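Local coordinates for protein adenylyltransferase VopS (Vibrio parahaemolyticus, PDB 3LET) that transfers AMP from ATP to a threonine of the host Rho GTPases RhoA, Rac and Cdc42, which blocks their downstream signalling and actin assembly, at residues Gly184-Ala187 against Glu188-Ser192. Residues are numbered along the deposited sequence; the frame is centred on the assembly and turned at random.
Sequences GNDA and ENITS
The first turns of helix 184-199 are held by successive i to i+4 backbone hydrogen bonds, and a water joins two side chains one turn apart, those of Asp186 and Asn189. Glu188 N donates to Gly184 O at 3.1 Å, with an N-H...O angle of 163°. Asn189 N reaches Asn185 O at 3.0 Å, and this bond is more bent, at 146°. Ile190 N bonds to Asp186 O, and Thr191 N to Ala187 O, both close to straight.

The water lies on the flank that meets Arg283 and Arg216. It donates to Asp186 OD1 at 2.6 Å and accepts from Asn189 ND2 at 2.8 Å. The i, i+3 spacing puts both residues on one flank; CG anti to the backbone N (chi1 178° for Asp186, similar for Asn189) directs their polar ends to the water. The other carboxylate oxygen, Asp186 OD2, forms a salt bridge with Arg283. Asn189 ND2 also donates to the backbone O of Arg216. The water and these two partners thus grip both side chains, and this part of the helix is tied to helices 281-295 and 207-217.

Other side-chain atoms lie close to the carbonyls of the preceding turn. Ile190 is buried; its CG1, beside its own N, comes 3.5 Å from Asp186 O. Glu188 CG sits 3.5 Å from Gly184 O, and its extended chain carries the carboxylate outward. Thr191 OG1 lies 3.2 Å from Ala187 O. Ala187, Ile190 and Thr191 pack against helix 168-179.

Arg283 directly follows Gly280, Asn281 and Gly282, which probably bind ATP. The Ile190 side chain is about 8 Å from that of Arg286, another probable ATP-binding residue. The arrangement is alpha-helical i to i+4 hydrogen bonding with a water-bridged i, i+3 pair, in an all-helical Fic fold.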
loop_
_atom_site.group_PDB
_atom_site.type_symbol
_atom_site.label_atom_id
_atom_site.label_comp_id
_atom_site.label_asym_id
_atom_site.label_seq_id
_atom_site.Cartn_x
_atom_site.Cartn_y
_atom_site.Cartn_z
ATOM N N GLY A 184 -9.537 -20.233 -20.101
ATOM C CA GLY A 184 -8.874 -21.499 -19.881
ATOM C C GLY A 184 -8.499 -21.716 -18.446
ATOM O O GLY A 184 -9.291 -21.528 -17.522
ATOM N N ASN A 185 -7.260 -22.105 -18.248
ATOM C CA ASN A 185 -6.775 -22.447 -16.925
ATOM C C ASN A 185 -6.877 -21.297 -15.901
ATOM O O ASN A 185 -7.144 -21.516 -14.719
ATOM C CB ASN A 185 -5.336 -22.940 -17.076
ATOM C CG ASN A 185 -4.585 -22.927 -15.784
ATOM O OD1 ASN A 185 -3.708 -22.089 -15.578
ATOM N ND2 ASN A 185 -4.932 -23.842 -14.888
ATOM N N ASP A 186 -6.667 -20.072 -16.364
ATOM C CA ASP A 186 -6.771 -18.871 -15.522
ATOM C C ASP A 186 -8.211 -18.745 -14.996
ATOM O O ASP A 186 -8.455 -18.473 -13.811
ATOM C CB ASP A 186 -6.378 -17.662 -16.384
ATOM C CG ASP A 186 -6.472 -16.325 -15.652
ATOM O OD1 ASP A 186 -6.150 -16.259 -14.451
ATOM O OD2 ASP A 186 -6.820 -15.316 -16.315
ATOM N N ALA A 187 -9.180 -18.972 -15.873
ATOM C CA ALA A 187 -10.583 -18.871 -15.454
ATOM C C ALA A 187 -10.938 -19.980 -14.470
ATOM O O ALA A 187 -11.695 -19.769 -13.528
ATOM C CB ALA A 187 -11.517 -18.937 -16.685
ATOM N N GLU A 188 -10.423 -21.185 -14.703
ATOM C CA GLU A 188 -10.640 -22.267 -13.765
ATOM C C GLU A 188 -10.074 -21.959 -12.378
ATOM O O GLU A 188 -10.652 -22.345 -11.357
ATOM C CB GLU A 188 -9.991 -23.565 -14.281
ATOM C CG GLU A 188 -10.633 -24.124 -15.512
ATOM C CD GLU A 188 -10.079 -25.486 -15.855
ATOM O OE1 GLU A 188 -8.869 -25.705 -15.620
ATOM O OE2 GLU A 188 -10.851 -26.336 -16.345
ATOM N N ASN A 189 -8.947 -21.269 -12.336
ATOM C CA ASN A 189 -8.326 -20.909 -11.054
ATOM C C ASN A 189 -9.219 -19.913 -10.302
ATOM O O ASN A 189 -9.436 -20.028 -9.097
ATOM C CB ASN A 189 -6.947 -20.278 -11.293
ATOM C CG ASN A 189 -6.208 -19.955 -9.996
ATOM O OD1 ASN A 189 -6.103 -20.790 -9.102
ATOM N ND2 ASN A 189 -5.661 -18.744 -9.913
ATOM N N ILE A 190 -9.730 -18.923 -11.024
ATOM C CA ILE A 190 -10.660 -17.951 -10.425
ATOM C C ILE A 190 -11.853 -18.691 -9.799
ATOM O O ILE A 190 -12.243 -18.418 -8.664
ATOM C CB ILE A 190 -11.158 -16.960 -11.480
ATOM C CG1 ILE A 190 -10.015 -16.014 -11.874
ATOM C CG2 ILE A 190 -12.377 -16.187 -10.953
ATOM C CD1 ILE A 190 -10.253 -15.212 -13.177
ATOM N N THR A 191 -12.444 -19.615 -10.551
ATOM C CA THR A 191 -13.571 -20.396 -10.032
ATOM C C THR A 191 -13.203 -21.240 -8.799
ATOM O O THR A 191 -13.927 -21.239 -7.797
ATOM C CB THR A 191 -14.114 -21.327 -11.101
ATOM O OG1 THR A 191 -14.531 -20.542 -12.222
ATOM C CG2 THR A 191 -15.313 -22.121 -10.543
ATOM N N SER A 192 -12.072 -21.946 -8.851
ATOM C CA SER A 192 -11.652 -22.756 -7.695
ATOM C C SER A 192 -11.405 -21.897 -6.458
ATOM O O SER A 192 -11.805 -22.279 -5.356
ATOM C CB SER A 192 -10.366 -23.544 -7.977
ATOM O OG SER A 192 -10.466 -24.266 -9.193
HETATM O O HOH W 1 -5.948 -16.748 -11.885
#